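Side-chain contacts in protein Pcdhgb2 (Mus musculus, PDB 5SZR), which probably acts as a calcium-dependent cell-adhesion protein that may help establish and maintain specific neuronal connections, and is represented here by its extracellular cadherin domains 3-6: residues 47-50 with 51-55; 69-72 with 73-76; 227-230 with 231-234; 269-272 with 273-276. All blocks are in the same frame, centred on the assembly; numbering follows the deposited sequence.

Contact 1. Residues 47-50 with 51-55; sequences VDEQ and VERIF. With EDO (1,2-ethanediol), chain B.
Val47 packs on Val51 at the start of the short helix 49-54, the one helix of this cadherin repeat. Asp48 is its N-cap. The Asp48 side chain accepts from Gln50 N at OD2 over 3.0 Å, a capping bond that reaches OD2 from above the carboxylate plane. The Asp48 backbone takes part as well: Val51 N donates to Asp48 O at 3.0 Å.

Val51 can be followed outward. Its CB lies 3.3 Å from Asp48 O and also faces CB and CG2 of Val47. CG1 points anti to the backbone N (chi1 167°), which brings it 3.8 Å from Val47 CG2. CG2 takes the other branch and rests over the Asp48 backbone. The two valine side chains cross at about a right angle. Val51 also touches Leu80 of strand 77-85, so this face of the helix is turned to the body of the domain.

The outer face is polar and looser. Glu49 is extended beyond CG and crosses the Arg53 side chain at a slant. The Arg53 chain bends at chi2 and chi3, and this carries the guanidinium back toward Glu49. Glu49 OE2 and Arg53 NH1 are 3.9 Å apart, a long salt bridge, with the carboxylate and guanidinium planes 81° apart. The two groups therefore do not pair flat. Arg53 N makes weak bonds to the carbonyls of Glu49 and Gln50. Ethanediol, probably from the crystallisation liquor, sits by the cap, and its O1 donates to Asp48 OD1 at 3.3 Å. At the edge of the guanidinium, in its plane, Glu49 CG lies 3.7 Å from Arg53 NH1.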
loop_
_atom_site.group_PDB
_atom_site.type_symbol
_atom_site.label_atom_id
_atom_site.label_comp_id
_atom_site.label_asym_id
_atom_site.label_seq_id
_atom_site.Cartn_x
_atom_site.Cartn_y
_atom_site.Cartn_z
ATOM N N VAL A 47 2.253 66.725 -34.379
ATOM C CA VAL A 47 2.123 65.814 -33.252
ATOM C C VAL A 47 2.009 64.394 -33.778
ATOM O O VAL A 47 1.664 64.149 -34.939
ATOM C CB VAL A 47 0.923 66.143 -32.339
ATOM C CG1 VAL A 47 1.053 67.559 -31.771
ATOM C CG2 VAL A 47 -0.391 65.954 -33.087
ATOM N N ASP A 48 2.306 63.449 -32.896
ATOM C CA ASP A 48 2.145 62.043 -33.214
ATOM C C ASP A 48 0.668 61.716 -33.408
ATOM O O ASP A 48 -0.218 62.394 -32.879
ATOM C CB ASP A 48 2.744 61.183 -32.104
ATOM C CG ASP A 48 2.712 59.706 -32.430
ATOM O OD1 ASP A 48 3.472 59.280 -33.326
ATOM O OD2 ASP A 48 1.926 58.977 -31.790
ATOM N N GLU A 49 0.411 60.670 -34.198
ATOM C CA GLU A 49 -0.964 60.267 -34.472
ATOM C C GLU A 49 -1.717 59.949 -33.187
ATOM O O GLU A 49 -2.912 60.246 -33.069
ATOM C CB GLU A 49 -0.975 59.062 -35.412
ATOM C CG GLU A 49 -2.339 58.423 -35.573
ATOM C CD GLU A 49 -2.301 57.188 -36.445
ATOM O OE1 GLU A 49 -1.190 56.774 -36.836
ATOM O OE2 GLU A 49 -3.382 56.635 -36.740
ATOM N N GLN A 50 -1.033 59.359 -32.207
ATOM C CA GLN A 50 -1.694 59.009 -30.956
ATOM C C GLN A 50 -2.078 60.236 -30.138
ATOM O O GLN A 50 -3.002 60.152 -29.323
ATOM C CB GLN A 50 -0.802 58.075 -30.136
ATOM C CG GLN A 50 -0.424 56.810 -30.879
ATOM C CD GLN A 50 -1.616 56.164 -31.563
ATOM O OE1 GLN A 50 -1.575 55.871 -32.760
ATOM N NE2 GLN A 50 -2.683 55.930 -30.804
ATOM N N VAL A 51 -1.399 61.368 -30.335
ATOM C CA VAL A 51 -1.825 62.605 -29.683
ATOM C C VAL A 51 -3.242 62.966 -30.116
ATOM O O VAL A 51 -4.114 63.249 -29.284
ATOM C CB VAL A 51 -0.837 63.748 -29.985
ATOM C CG1 VAL A 51 -1.432 65.090 -29.574
ATOM C CG2 VAL A 51 0.486 63.516 -29.273
ATOM N N GLU A 52 -3.490 62.960 -31.430
ATOM C CA GLU A 52 -4.826 63.246 -31.939
ATOM C C GLU A 52 -5.853 62.244 -31.428
ATOM O O GLU A 52 -7.048 62.550 -31.381
ATOM C CB GLU A 52 -4.814 63.242 -33.469
ATOM C CG GLU A 52 -4.054 64.391 -34.109
ATOM C CD GLU A 52 -4.869 65.670 -34.186
ATOM O OE1 GLU A 52 -5.915 65.760 -33.507
ATOM O OE2 GLU A 52 -4.465 66.587 -34.932
ATOM N N ARG A 53 -5.409 61.047 -31.043
ATOM C CA ARG A 53 -6.299 59.968 -30.646
ATOM C C ARG A 53 -6.524 59.893 -29.141
ATOM O O ARG A 53 -7.452 59.211 -28.698
ATOM C CB ARG A 53 -5.737 58.631 -31.147
ATOM C CG ARG A 53 -6.790 57.607 -31.515
ATOM C CD ARG A 53 -6.397 56.844 -32.773
ATOM N NE ARG A 53 -5.817 57.707 -33.807
ATOM C CZ ARG A 53 -6.499 58.591 -34.535
ATOM N NH1 ARG A 53 -5.877 59.316 -35.457
ATOM N NH2 ARG A 53 -7.802 58.760 -34.342
ATOM N N ILE A 54 -5.710 60.583 -28.351
ATOM C CA ILE A 54 -5.782 60.525 -26.900
ATOM C C ILE A 54 -6.281 61.838 -26.304
ATOM O O ILE A 54 -7.046 61.830 -25.336
ATOM C CB ILE A 54 -4.402 60.142 -26.316
ATOM C CG1 ILE A 54 -4.049 58.694 -26.665
ATOM C CG2 ILE A 54 -4.354 60.363 -24.812
ATOM C CD1 ILE A 54 -4.941 57.676 -25.987
ATOM N N PHE A 55 -5.867 62.970 -26.869
ATOM C CA PHE A 55 -6.166 64.277 -26.306
ATOM C C PHE A 55 -7.130 65.059 -27.190
ATOM O O PHE A 55 -7.139 64.918 -28.418
ATOM C CB PHE A 55 -4.885 65.099 -26.110
ATOM C CG PHE A 55 -3.876 64.442 -25.222
ATOM C CD1 PHE A 55 -3.953 64.578 -23.849
ATOM C CD2 PHE A 55 -2.847 63.692 -25.763
ATOM C CE1 PHE A 55 -3.023 63.972 -23.027
ATOM C CE2 PHE A 55 -1.911 63.084 -24.948
ATOM C CZ PHE A 55 -1.999 63.222 -23.576
HETATM C C1 EDO B . 3.988 60.383 -37.320
HETATM O O1 EDO B . 4.809 60.211 -36.160
HETATM C C2 EDO B . 2.633 59.726 -37.102
HETATM O O2 EDO B . 1.962 60.379 -36.020
#

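Contact 2. Residues 69-72 with 73-76; sequences NLDF and ETAK. With CA (calcium ion), chain J; CA (calcium ion), chain K.
Asp71 and Glu73 meet at a shared calcium ion. Asp71 OD1 binds it at 2.4 Å, and Glu73 OE1 binds the same ion. The shared ion brings Asp71 OD1 and Glu73 OE1 to 3.2 Å, and its charge probably offsets their repulsion. Two waters also bind this ion. Glu73 OE1 goes on to bridge to a second calcium ion at 2.6 Å, and OE2 binds that second ion too. The Glu73 chain is bent at chi2 (60°), which turns the carboxylate to the two ions. Glu16 and Asp105 complete the first site. Asp102, Asp138 and the carbonyl of Glu103 join Glu16 and Asp105 at the second.

This is the calcium-binding DXE motif of cadherins, on the loop between strands 63-66 and 77-85, at the junction of two repeats.

The second shell holds the ligands in place. Glu73 N donates to Asp71 OD1 from above the carboxylate plane. Thr74 OG1 donates to Asp71 OD2, though the separation is very short and its exact length doubtful. Asp71 O is gripped twice: Ala75 N comes nearly along the C=O axis at 3.0 Å, while Thr74 N comes from above the carbonyl plane. A water accepts from Asp71 N and donates to Ala75 O. Farther out, Lys76 is extended across one face of the Phe72 ring, with CG 3.8 Å from the centroid in a CH-pi contact. Glu73 OE2 lies at the ring edge, 3.6 Å from Phe72 CD2.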
loop_
_atom_site.group_PDB
_atom_site.type_symbol
_atom_site.label_atom_id
_atom_site.label_comp_id
_atom_site.label_asym_id
_atom_site.label_seq_id
_atom_site.Cartn_x
_atom_site.Cartn_y
_atom_site.Cartn_z
ATOM N N ASN A 69 -8.495 56.279 -22.747
ATOM C CA ASN A 69 -7.757 55.803 -21.588
ATOM C C ASN A 69 -6.259 55.837 -21.849
ATOM O O ASN A 69 -5.800 55.705 -22.986
ATOM C CB ASN A 69 -8.198 54.388 -21.214
ATOM C CG ASN A 69 -9.597 54.355 -20.651
ATOM O OD1 ASN A 69 -10.560 54.083 -21.367
ATOM N ND2 ASN A 69 -9.720 54.648 -19.360
ATOM N N LEU A 70 -5.501 56.030 -20.780
ATOM C CA LEU A 70 -4.052 55.999 -20.864
ATOM C C LEU A 70 -3.541 54.590 -20.563
ATOM O O LEU A 70 -4.298 53.692 -20.174
ATOM C CB LEU A 70 -3.439 57.026 -19.911
ATOM C CG LEU A 70 -3.911 58.475 -20.120
ATOM C CD1 LEU A 70 -3.204 59.453 -19.184
ATOM C CD2 LEU A 70 -3.725 58.898 -21.569
ATOM N N ASP A 71 -2.236 54.398 -20.766
ATOM C CA ASP A 71 -1.585 53.125 -20.484
ATOM C C ASP A 71 -0.072 53.322 -20.500
ATOM O O ASP A 71 0.531 53.459 -21.569
ATOM C CB ASP A 71 -2.003 52.052 -21.494
ATOM C CG ASP A 71 -1.331 50.712 -21.249
ATOM O OD1 ASP A 71 -0.838 50.470 -20.131
ATOM O OD2 ASP A 71 -1.307 49.886 -22.189
ATOM N N PHE A 72 0.540 53.347 -19.312
ATOM C CA PHE A 72 1.983 53.556 -19.204
ATOM C C PHE A 72 2.762 52.484 -19.954
ATOM O O PHE A 72 3.844 52.757 -20.483
ATOM C CB PHE A 72 2.383 53.581 -17.731
ATOM C CG PHE A 72 3.861 53.739 -17.498
ATOM C CD1 PHE A 72 4.429 55.000 -17.415
ATOM C CD2 PHE A 72 4.678 52.628 -17.335
ATOM C CE1 PHE A 72 5.783 55.150 -17.190
ATOM C CE2 PHE A 72 6.035 52.775 -17.112
ATOM C CZ PHE A 72 6.589 54.038 -17.037
ATOM N N GLU A 73 2.231 51.263 -20.011
ATOM C CA GLU A 73 2.928 50.184 -20.695
ATOM C C GLU A 73 2.952 50.386 -22.207
ATOM O O GLU A 73 3.805 49.798 -22.882
ATOM C CB GLU A 73 2.282 48.838 -20.340
ATOM C CG GLU A 73 2.661 48.287 -18.957
ATOM C CD GLU A 73 2.272 49.209 -17.800
ATOM O OE1 GLU A 73 1.119 49.685 -17.768
ATOM O OE2 GLU A 73 3.126 49.455 -16.920
ATOM N N THR A 74 2.045 51.201 -22.748
ATOM C CA THR A 74 1.991 51.500 -24.174
ATOM C C THR A 74 2.708 52.798 -24.533
ATOM O O THR A 74 3.416 52.855 -25.544
ATOM C CB THR A 74 0.532 51.587 -24.639
ATOM O OG1 THR A 74 -0.150 50.373 -24.313
ATOM C CG2 THR A 74 0.460 51.804 -26.144
ATOM N N ALA A 75 2.545 53.845 -23.727
ATOM C CA ALA A 75 3.218 55.112 -23.985
ATOM C C ALA A 75 3.521 55.787 -22.659
ATOM O O ALA A 75 2.614 55.997 -21.846
ATOM C CB ALA A 75 2.363 56.022 -24.872
ATOM N N LYS A 76 4.791 56.125 -22.445
ATOM C CA LYS A 76 5.216 56.783 -21.218
ATOM C C LYS A 76 5.162 58.305 -21.293
ATOM O O LYS A 76 5.249 58.961 -20.248
ATOM C CB LYS A 76 6.638 56.348 -20.852
ATOM C CG LYS A 76 6.779 54.865 -20.592
ATOM C CD LYS A 76 8.208 54.507 -20.230
ATOM C CE LYS A 76 8.415 53.011 -20.229
ATOM N NZ LYS A 76 9.864 52.670 -20.214
HETATM CA CA CA J . -1.227 49.927 -17.869
HETATM CA CA CA K . 1.409 49.916 -15.239
HETATM O O HOH W 1 -0.196 56.516 -21.900
HETATM O O HOH W 2 -1.707 47.412 -18.852
HETATM O O HOH W 3 -3.431 50.424 -18.397
#

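Contact 3. Residues 227-230 with 231-234; sequences NNPP and GTSI. With MAN (alpha-D-mannopyranose), chain T.
Thr232 reaches back to Pro229, and these two residues are the ends of a type II beta turn. The turn leads into strand 232-240 of a cadherin repeat. Gly231 has positive phi (78°) at the third position of the turn, where glycine is common. Gly231 and Thr232 both face Ala279 of the neighbouring strand 276-279, so they form a G1 beta bulge. The bulge lies where the turn enters strand 232-240.

Thr232 carries the side-chain part of the contact. Its OG1 stands anti to the carbonyl carbon (chi1 -59°) and is thereby directed back into the turn. There OG1 donates to Pro229 O over 2.5 Å, which is very short, so its exact length is doubtful. The hydroxyl also lies close to the Pro229 ring, with OG1 3.2 Å from Pro229 CD. The Pro229 and Thr232 side chains approach each other obliquely. Thus the threonine spans the turn, reaching both the carbonyl and the ring of its first residue. Asn228 is a more distant neighbour, its CB 4.2 Å from Thr232 OG1. Asn228 ND2 gives Pro229 O a second, weak bond. The main partners of its amide lie beyond the turn in sequence: OD1 accepts from Phe283 N, and ND2 donates to Arg281 O.

Ser233 takes no part in the turn. Its side chain touches Val276 of strand 276-279 and bears an O-linked mannose. Ile234 next pairs with Val277 through the backbone, continuing the strand. At the sugar, Ser233 OG is joined covalently to C1 of the mannose, 1.4 Å away.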
loop_
_atom_site.group_PDB
_atom_site.type_symbol
_atom_site.label_atom_id
_atom_site.label_comp_id
_atom_site.label_asym_id
_atom_site.label_seq_id
_atom_site.Cartn_x
_atom_site.Cartn_y
_atom_site.Cartn_z
ATOM N N ASN A 227 -3.306 -40.448 5.478
ATOM C CA ASN A 227 -3.955 -41.160 4.378
ATOM C C ASN A 227 -4.707 -40.222 3.442
ATOM O O ASN A 227 -5.600 -40.653 2.703
ATOM C CB ASN A 227 -4.887 -42.261 4.898
ATOM C CG ASN A 227 -4.161 -43.251 5.785
ATOM O OD1 ASN A 227 -3.006 -43.592 5.533
ATOM N ND2 ASN A 227 -4.832 -43.712 6.835
ATOM N N ASN A 228 -4.358 -38.939 3.487
ATOM C CA ASN A 228 -4.854 -37.960 2.539
ATOM C C ASN A 228 -4.586 -38.422 1.107
ATOM O O ASN A 228 -3.577 -39.081 0.835
ATOM C CB ASN A 228 -4.152 -36.631 2.769
ATOM C CG ASN A 228 -2.650 -36.748 2.603
ATOM O OD1 ASN A 228 -1.970 -37.376 3.419
ATOM N ND2 ASN A 228 -2.129 -36.172 1.528
ATOM N N PRO A 229 -5.460 -38.077 0.165
ATOM C CA PRO A 229 -5.138 -38.314 -1.238
ATOM C C PRO A 229 -3.927 -37.497 -1.633
ATOM O O PRO A 229 -3.689 -36.407 -1.083
ATOM C CB PRO A 229 -6.402 -37.843 -1.977
ATOM C CG PRO A 229 -7.460 -37.692 -0.928
ATOM C CD PRO A 229 -6.742 -37.375 0.336
ATOM N N PRO A 230 -3.117 -37.993 -2.562
ATOM C CA PRO A 230 -2.069 -37.142 -3.129
ATOM C C PRO A 230 -2.706 -35.994 -3.888
ATOM O O PRO A 230 -3.799 -36.122 -4.447
ATOM C CB PRO A 230 -1.307 -38.082 -4.071
ATOM C CG PRO A 230 -1.763 -39.445 -3.730
ATOM C CD PRO A 230 -3.144 -39.317 -3.188
ATOM N N GLY A 231 -2.019 -34.854 -3.888
ATOM C CA GLY A 231 -2.573 -33.658 -4.486
ATOM C C GLY A 231 -3.611 -32.945 -3.650
ATOM O O GLY A 231 -4.430 -32.202 -4.199
ATOM N N THR A 232 -3.605 -33.146 -2.333
ATOM C CA THR A 232 -4.566 -32.514 -1.438
ATOM C C THR A 232 -4.015 -31.178 -0.961
ATOM O O THR A 232 -2.935 -31.123 -0.363
ATOM C CB THR A 232 -4.865 -33.406 -0.233
ATOM O OG1 THR A 232 -5.394 -34.661 -0.677
ATOM C CG2 THR A 232 -5.870 -32.730 0.686
ATOM N N SER A 233 -4.761 -30.108 -1.220
ATOM C CA SER A 233 -4.388 -28.788 -0.726
ATOM C C SER A 233 -4.495 -28.753 0.796
ATOM O O SER A 233 -5.584 -28.930 1.353
ATOM C CB SER A 233 -5.284 -27.724 -1.357
ATOM O OG SER A 233 -5.244 -26.509 -0.619
ATOM N N ILE A 234 -3.370 -28.515 1.466
ATOM C CA ILE A 234 -3.319 -28.573 2.921
ATOM C C ILE A 234 -3.198 -27.202 3.583
ATOM O O ILE A 234 -3.480 -27.095 4.786
ATOM C CB ILE A 234 -2.180 -29.495 3.405
ATOM C CG1 ILE A 234 -0.811 -28.909 3.050
ATOM C CG2 ILE A 234 -2.337 -30.897 2.832
ATOM C CD1 ILE A 234 0.346 -29.832 3.388
HETATM C C1 MAN T . -6.288 -25.622 -1.071
HETATM C C2 MAN T . -5.922 -24.419 -0.188
HETATM C C3 MAN T . -6.144 -24.770 1.280
HETATM C C4 MAN T . -7.560 -25.336 1.516
HETATM C C5 MAN T . -7.833 -26.506 0.566
HETATM C C6 MAN T . -9.259 -27.015 0.621
HETATM O O2 MAN T . -6.770 -23.296 -0.459
HETATM O O3 MAN T . -5.908 -23.645 2.127
HETATM O O4 MAN T . -7.672 -25.802 2.847
HETATM O O5 MAN T . -7.574 -26.108 -0.807
HETATM O O6 MAN T . -9.384 -28.038 -0.370
#

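Contact 4. Residues 269-272 with 273-276; sequences SVNQ and DSGV. With MAN (alpha-D-mannopyranose), chain T.
Asn271 and Ser274 form the tight part of this contact. The Asn271 side chain points anti to its own nitrogen (chi1 -178°), and this sets OD1 within reach of the backbone N-H groups of Asp273 and Ser274. OD1 accepts twice. Asp273 N and Ser274 N each lie 3.0 Å from Asn271 OD1, and they arrive from opposite faces of the amide plane. The oxygen is therefore gripped from two sides, which should hold the amide in a fixed orientation. Beside it, Ser274 OG packs 3.3 Å from Asn271 CB.

The backbone closes the turn around this group. Gly275 N donates to Asn271 O at 2.9 Å. Asn271 N donates to Val276 O at 2.9 Å, nearly in line with that carbonyl. The same Val276 O also receives a CA-H...O contact from Val270 CA at 3.2 Å. Ser274 OG accepts from Val276 N over 3.1 Å, an ST turn within the return arm. Ser274 O is further tied to Gln236 NE2 of strand 232-240. On the return arm, Val276 CG1 touches C1 of the mannose carried by Ser233.

The other side is loose. Gln272 and Asp273 are exposed and lie side by side, pointing the same way. The closest approach of their side chains is 3.5 Å, from Gln272 CG to Asp273 OD1, and their amide and carboxylate planes are 31° apart. No hydrogen bond joins these two ends.

The whole is a tight beta-hairpin turn, joining the antiparallel strands 268-270 and 276-279 of the cadherin repeat's beta-sandwich.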
loop_
_atom_site.group_PDB
_atom_site.type_symbol
_atom_site.label_atom_id
_atom_site.label_comp_id
_atom_site.label_asym_id
_atom_site.label_seq_id
_atom_site.Cartn_x
_atom_site.Cartn_y
_atom_site.Cartn_z
ATOM N N SER A 269 4.482 -29.311 -2.230
ATOM C CA SER A 269 4.818 -28.266 -3.184
ATOM C C SER A 269 3.927 -27.070 -2.896
ATOM O O SER A 269 2.956 -27.163 -2.140
ATOM C CB SER A 269 4.635 -28.733 -4.631
ATOM O OG SER A 269 3.261 -28.930 -4.915
ATOM N N VAL A 270 4.256 -25.937 -3.508
ATOM C CA VAL A 270 3.431 -24.742 -3.404
ATOM C C VAL A 270 3.208 -24.189 -4.803
ATOM O O VAL A 270 4.120 -24.190 -5.638
ATOM C CB VAL A 270 4.060 -23.685 -2.468
ATOM C CG1 VAL A 270 5.300 -23.057 -3.088
ATOM C CG2 VAL A 270 3.036 -22.631 -2.098
ATOM N N ASN A 271 1.977 -23.766 -5.075
ATOM C CA ASN A 271 1.684 -23.101 -6.335
ATOM C C ASN A 271 2.277 -21.695 -6.308
ATOM O O ASN A 271 2.029 -20.925 -5.376
ATOM C CB ASN A 271 0.177 -23.050 -6.571
ATOM C CG ASN A 271 -0.181 -22.417 -7.898
ATOM O OD1 ASN A 271 -0.160 -21.193 -8.044
ATOM N ND2 ASN A 271 -0.520 -23.250 -8.877
ATOM N N GLN A 272 3.073 -21.363 -7.327
ATOM C CA GLN A 272 3.879 -20.146 -7.276
ATOM C C GLN A 272 3.044 -18.869 -7.326
ATOM O O GLN A 272 3.530 -17.811 -6.908
ATOM C CB GLN A 272 4.890 -20.136 -8.422
ATOM C CG GLN A 272 4.266 -19.882 -9.785
ATOM C CD GLN A 272 5.293 -19.555 -10.852
ATOM O OE1 GLN A 272 6.491 -19.468 -10.573
ATOM N NE2 GLN A 272 4.828 -19.368 -12.082
ATOM N N ASP A 273 1.811 -18.929 -7.823
ATOM C CA ASP A 273 0.984 -17.735 -7.922
ATOM C C ASP A 273 -0.071 -17.646 -6.829
ATOM O O ASP A 273 -0.361 -16.547 -6.350
ATOM C CB ASP A 273 0.308 -17.673 -9.295
ATOM C CG ASP A 273 1.307 -17.553 -10.433
ATOM O OD1 ASP A 273 2.406 -17.000 -10.211
ATOM O OD2 ASP A 273 0.998 -18.012 -11.550
ATOM N N SER A 274 -0.639 -18.776 -6.410
ATOM C CA SER A 274 -1.706 -18.776 -5.419
ATOM C C SER A 274 -1.212 -18.975 -3.992
ATOM O O SER A 274 -1.929 -18.616 -3.050
ATOM C CB SER A 274 -2.721 -19.881 -5.729
ATOM O OG SER A 274 -2.207 -21.134 -5.325
ATOM N N GLY A 275 -0.028 -19.553 -3.810
ATOM C CA GLY A 275 0.453 -19.874 -2.485
ATOM C C GLY A 275 -0.185 -21.089 -1.853
ATOM O O GLY A 275 0.115 -21.390 -0.689
ATOM N N VAL A 276 -1.064 -21.792 -2.571
ATOM C CA VAL A 276 -1.631 -23.029 -2.053
ATOM C C VAL A 276 -0.523 -24.059 -1.904
ATOM O O VAL A 276 0.310 -24.233 -2.803
ATOM C CB VAL A 276 -2.747 -23.537 -2.975
ATOM C CG1 VAL A 276 -3.143 -24.946 -2.587
ATOM C CG2 VAL A 276 -3.947 -22.613 -2.909
HETATM C C1 MAN T . -6.288 -25.622 -1.071
HETATM C C2 MAN T . -5.922 -24.419 -0.188
HETATM C C3 MAN T . -6.144 -24.770 1.280
HETATM C C4 MAN T . -7.560 -25.336 1.516
HETATM C C5 MAN T . -7.833 -26.506 0.566
HETATM C C6 MAN T . -9.259 -27.015 0.621
HETATM O O2 MAN T . -6.770 -23.296 -0.459
HETATM O O3 MAN T . -5.908 -23.645 2.127
HETATM O O4 MAN T . -7.672 -25.802 2.847
HETATM O O5 MAN T . -7.574 -26.108 -0.807
HETATM O O6 MAN T . -9.384 -28.038 -0.370
#

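Overall arrangement
From the N terminus, all four contacts are local and follow in series; none nests in or crosses another. Contact 1 forms the helix between strands 41-44 and 55-57. Contact 2 follows in the loop before strand 77-85 and brings that repeat to its calcium junction. The two touch where Ile54 packs on Leu70. Contacts 3 and 4 lie in a later cadherin repeat, with contact 3 centred about 91 Å from the centre of contact 2. Contact 3 turns the chain into strand 232-240, and contact 4 links strands 268-270 and 276-279. Both reach the same sheet, and Ser233 meets Val276 beside the shared mannose.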